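Local coordinates for protein actin depolymerization factor 2 (Plasmodium berghei, PDB 2XFA) that probably binds actin and promotes the turnover of actin filaments in the malaria parasite, as members of the ADF/cofilin family do, at residues C72-A77 and I92-W97. Residues are numbered along the deposited sequence; the frame is centred on the assembly and turned at random.
Sequences CRYIIA and IYFIFW
Strands 73-81 and 89-97 form an antiparallel beta hairpin whose two strands lie side by side in the interior of the ADF/cofilin sheet, and Ile75 meets Ile95 in the middle of the paired region. Three hydrogen-bonded pairs, Arg73-Trp97, Ile75-Ile95 and Ala77-Tyr93, each exchange two backbone bonds; the central one is short both ways, with Ile75 N to Ile95 O and Ile95 N to Ile75 O each 2.7 Å. The non-hydrogen-bonded pairs Tyr74-Phe96 and Ile76-Phe94 alternate with them and send their side chains to the other face of the sheet.

On that face Tyr74, Phe94 and Phe96 form an aromatic cluster. Both phenylalanines have CG anti to the backbone N (chi1 178° and 174°), which swings their rings toward the opposite strand. Tyr74 points the same way as both and touches each: its CD1 lies 3.8 Å from Phe94 CZ, and its CE1 3.9 Å from Phe96 CD1, both rings obliquely inclined to its own. The edge of Phe96 also meets Arg73 O in the ring plane. Farther along, Ile76 CG1 packs 3.7 Å from Phe94 CD1, a beta-branched side chain, suited to a strand, laid obliquely against the phenyl ring. On the reverse face Ile75 CD1 lies 3.8 Å from Trp97 CB.

Tyrosine suits its buried place because its hydroxyl bonds to Tyr110 O, while Trp97 NE1 is satisfied by Lys68 O. Helix 104-118 packs on Tyr74 through Ser113 and Leu117 and on Phe94 through Val118; strand 31-37 continues the sheet beyond 73-81, and strand 126-130 runs parallel to 89-97 along its outer side.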
ATOM      1  N   CYS A  72       5.967   7.310  -6.842  1.00 30.86           N
ATOM      2  CA  CYS A  72       4.901   6.319  -6.687  1.00 28.73           C
ATOM      3  C   CYS A  72       5.292   5.121  -5.824  1.00 28.03           C
ATOM      4  O   CYS A  72       6.436   4.669  -5.839  1.00 30.55           O
ATOM      5  CB  CYS A  72       4.449   5.844  -8.060  1.00 27.34           C
ATOM      6  SG  CYS A  72       3.888   7.165  -9.115  1.00 43.03           S
ATOM      7  N   ARG A  73       4.327   4.625  -5.049  1.00 26.78           N
ATOM      8  CA  ARG A  73       4.486   3.405  -4.269  1.00 19.37           C
ATOM      9  C   ARG A  73       3.210   2.537  -4.286  1.00 27.85           C
ATOM     10  O   ARG A  73       2.128   3.038  -4.499  1.00 22.53           O
ATOM     11  CB  ARG A  73       4.838   3.719  -2.816  1.00 21.13           C
ATOM     12  CG  ARG A  73       6.260   4.320  -2.609  1.00 27.15           C
ATOM     13  CD  ARG A  73       7.330   3.386  -3.167  1.00 30.44           C
ATOM     14  NE  ARG A  73       8.692   3.788  -2.806  1.00 33.95           N
ATOM     15  CZ  ARG A  73       9.524   4.419  -3.625  1.00 35.84           C
ATOM     16  NH1 ARG A  73       9.126   4.737  -4.849  1.00 26.50           N
ATOM     17  NH2 ARG A  73      10.757   4.744  -3.219  1.00 34.77           N
ATOM     18  N   TYR A  74       3.361   1.239  -4.042  1.00 27.22           N
ATOM     19  CA  TYR A  74       2.216   0.407  -3.684  1.00 27.60           C
ATOM     20  C   TYR A  74       2.339   0.132  -2.208  1.00 22.64           C
ATOM     21  O   TYR A  74       3.419  -0.193  -1.711  1.00 28.62           O
ATOM     22  CB  TYR A  74       2.258  -0.939  -4.412  1.00 28.08           C
ATOM     23  CG  TYR A  74       2.389  -0.839  -5.898  1.00 23.34           C
ATOM     24  CD1 TYR A  74       1.435  -0.183  -6.644  1.00 27.33           C
ATOM     25  CD2 TYR A  74       3.473  -1.397  -6.549  1.00 22.88           C
ATOM     26  CE1 TYR A  74       1.537  -0.109  -8.021  1.00 26.89           C
ATOM     27  CE2 TYR A  74       3.588  -1.324  -7.916  1.00 32.44           C
ATOM     28  CZ  TYR A  74       2.608  -0.682  -8.642  1.00 29.60           C
ATOM     29  OH  TYR A  74       2.705  -0.608 -10.002  1.00 36.27           O
ATOM     30  N   ILE A  75       1.248   0.269  -1.492  1.00 22.63           N
ATOM     31  CA  ILE A  75       1.275  -0.053  -0.085  1.00 22.77           C
ATOM     32  C   ILE A  75       0.213  -1.120   0.217  1.00 31.11           C
ATOM     33  O   ILE A  75      -0.931  -1.009  -0.226  1.00 27.39           O
ATOM     34  CB  ILE A  75       0.990   1.217   0.764  1.00 28.16           C
ATOM     35  CG1 ILE A  75       1.972   2.345   0.382  1.00 28.45           C
ATOM     36  CG2 ILE A  75       1.063   0.914   2.243  1.00 29.76           C
ATOM     37  CD1 ILE A  75       1.286   3.475  -0.359  1.00 23.84           C
ATOM     38  N   ILE A  76       0.615  -2.155   0.940  1.00 25.06           N
ATOM     39  CA  ILE A  76      -0.333  -3.065   1.539  1.00 30.18           C
ATOM     40  C   ILE A  76      -0.319  -2.851   3.059  1.00 33.82           C
ATOM     41  O   ILE A  76       0.742  -2.900   3.677  1.00 34.07           O
ATOM     42  CB  ILE A  76      -0.008  -4.533   1.179  1.00 33.65           C
ATOM     43  CG1 ILE A  76      -0.093  -4.723  -0.338  1.00 35.78           C
ATOM     44  CG2 ILE A  76      -0.995  -5.484   1.865  1.00 35.54           C
ATOM     45  CD1 ILE A  76       0.342  -6.085  -0.802  1.00 44.70           C
ATOM     46  N   ALA A  77      -1.497  -2.633   3.643  1.00 29.89           N
ATOM     47  CA  ALA A  77      -1.633  -2.353   5.062  1.00 26.77           C
ATOM     48  C   ALA A  77      -2.746  -3.182   5.689  1.00 31.99           C
ATOM     49  O   ALA A  77      -3.842  -3.257   5.155  1.00 37.57           O
ATOM     50  CB  ALA A  77      -1.944  -0.900   5.267  1.00 28.28           C
ATOM     51  N   ILE A  92      -7.431  -5.865   4.952  1.00 36.21           N
ATOM     52  CA  ILE A  92      -6.254  -5.620   4.137  1.00 37.50           C
ATOM     53  C   ILE A  92      -6.565  -4.607   3.056  1.00 33.17           C
ATOM     54  O   ILE A  92      -7.433  -4.836   2.222  1.00 38.30           O
ATOM     55  CB  ILE A  92      -5.721  -6.898   3.500  1.00 42.95           C
ATOM     56  CG1 ILE A  92      -5.253  -7.873   4.581  1.00 44.11           C
ATOM     57  CG2 ILE A  92      -4.552  -6.562   2.582  1.00 48.87           C
ATOM     58  CD1 ILE A  92      -5.036  -9.274   4.042  1.00 41.89           C
ATOM     59  N   TYR A  93      -5.891  -3.464   3.101  1.00 29.39           N
ATOM     60  CA  TYR A  93      -6.072  -2.439   2.076  1.00 26.93           C
ATOM     61  C   TYR A  93      -4.875  -2.466   1.146  1.00 28.15           C
ATOM     62  O   TYR A  93      -3.756  -2.656   1.591  1.00 32.57           O
ATOM     63  CB  TYR A  93      -6.186  -1.053   2.713  1.00 39.76           C
ATOM     64  CG  TYR A  93      -7.559  -0.791   3.264  1.00 39.36           C
ATOM     65  CD1 TYR A  93      -8.467   0.015   2.577  1.00 42.52           C
ATOM     66  CD2 TYR A  93      -7.981  -1.403   4.435  1.00 43.38           C
ATOM     67  CE1 TYR A  93      -9.749   0.238   3.076  1.00 42.59           C
ATOM     68  CE2 TYR A  93      -9.261  -1.195   4.938  1.00 41.29           C
ATOM     69  CZ  TYR A  93     -10.138  -0.373   4.261  1.00 42.83           C
ATOM     70  OH  TYR A  93     -11.402  -0.172   4.775  1.00 54.78           O
ATOM     71  N   PHE A  94      -5.111  -2.237  -0.135  1.00 26.71           N
ATOM     72  CA  PHE A  94      -4.027  -2.081  -1.086  1.00 26.50           C
ATOM     73  C   PHE A  94      -4.105  -0.631  -1.565  1.00 27.34           C
ATOM     74  O   PHE A  94      -5.167  -0.170  -1.952  1.00 29.65           O
ATOM     75  CB  PHE A  94      -4.204  -3.027  -2.271  1.00 30.43           C
ATOM     76  CG  PHE A  94      -3.145  -2.884  -3.314  1.00 36.59           C
ATOM     77  CD1 PHE A  94      -2.033  -3.710  -3.301  1.00 37.46           C
ATOM     78  CD2 PHE A  94      -3.243  -1.911  -4.294  1.00 42.42           C
ATOM     79  CE1 PHE A  94      -1.038  -3.588  -4.271  1.00 36.75           C
ATOM     80  CE2 PHE A  94      -2.246  -1.772  -5.267  1.00 40.46           C
ATOM     81  CZ  PHE A  94      -1.145  -2.610  -5.256  1.00 32.66           C
ATOM     82  N   ILE A  95      -2.996   0.096  -1.509  1.00 26.04           N
ATOM     83  CA  ILE A  95      -3.045   1.514  -1.833  1.00 33.88           C
ATOM     84  C   ILE A  95      -2.022   1.804  -2.898  1.00 36.83           C
ATOM     85  O   ILE A  95      -0.861   1.440  -2.769  1.00 33.81           O
ATOM     86  CB  ILE A  95      -2.723   2.369  -0.596  1.00 32.99           C
ATOM     87  CG1 ILE A  95      -3.714   2.050   0.523  1.00 33.66           C
ATOM     88  CG2 ILE A  95      -2.694   3.871  -0.947  1.00 41.86           C
ATOM     89  CD1 ILE A  95      -3.172   2.407   1.914  1.00 36.99           C
ATOM     90  N   PHE A  96      -2.472   2.434  -3.966  1.00 35.39           N
ATOM     91  CA  PHE A  96      -1.574   2.880  -5.004  1.00 26.25           C
ATOM     92  C   PHE A  96      -1.383   4.385  -4.805  1.00 28.45           C
ATOM     93  O   PHE A  96      -2.280   5.198  -5.092  1.00 30.35           O
ATOM     94  CB  PHE A  96      -2.135   2.551  -6.385  1.00 25.51           C
ATOM     95  CG  PHE A  96      -1.335   3.116  -7.536  1.00 32.73           C
ATOM     96  CD1 PHE A  96       0.032   3.384  -7.405  1.00 32.19           C
ATOM     97  CD2 PHE A  96      -1.949   3.358  -8.756  1.00 33.73           C
ATOM     98  CE1 PHE A  96       0.748   3.903  -8.475  1.00 34.77           C
ATOM     99  CE2 PHE A  96      -1.238   3.881  -9.829  1.00 42.37           C
ATOM    100  CZ  PHE A  96       0.104   4.148  -9.702  1.00 38.90           C
ATOM    101  N   TRP A  97      -0.214   4.727  -4.281  1.00 26.45           N
ATOM    102  CA  TRP A  97       0.202   6.127  -4.088  1.00 28.64           C
ATOM    103  C   TRP A  97       0.823   6.631  -5.371  1.00 31.64           C
ATOM    104  O   TRP A  97       1.868   6.129  -5.816  1.00 28.04           O
ATOM    105  CB  TRP A  97       1.228   6.195  -2.981  1.00 23.32           C
ATOM    106  CG  TRP A  97       1.887   7.553  -2.767  1.00 25.43           C
ATOM    107  CD1 TRP A  97       3.229   7.803  -2.776  1.00 24.10           C
ATOM    108  CD2 TRP A  97       1.252   8.816  -2.497  1.00 29.33           C
ATOM    109  NE1 TRP A  97       3.478   9.148  -2.512  1.00 25.47           N
ATOM    110  CE2 TRP A  97       2.286   9.793  -2.353  1.00 31.52           C
ATOM    111  CE3 TRP A  97      -0.072   9.219  -2.348  1.00 27.58           C
ATOM    112  CZ2 TRP A  97       2.023  11.145  -2.074  1.00 28.56           C
ATOM    113  CZ3 TRP A  97      -0.338  10.560  -2.089  1.00 29.48           C
ATOM    114  CH2 TRP A  97       0.709  11.508  -1.959  1.00 35.81           C
TER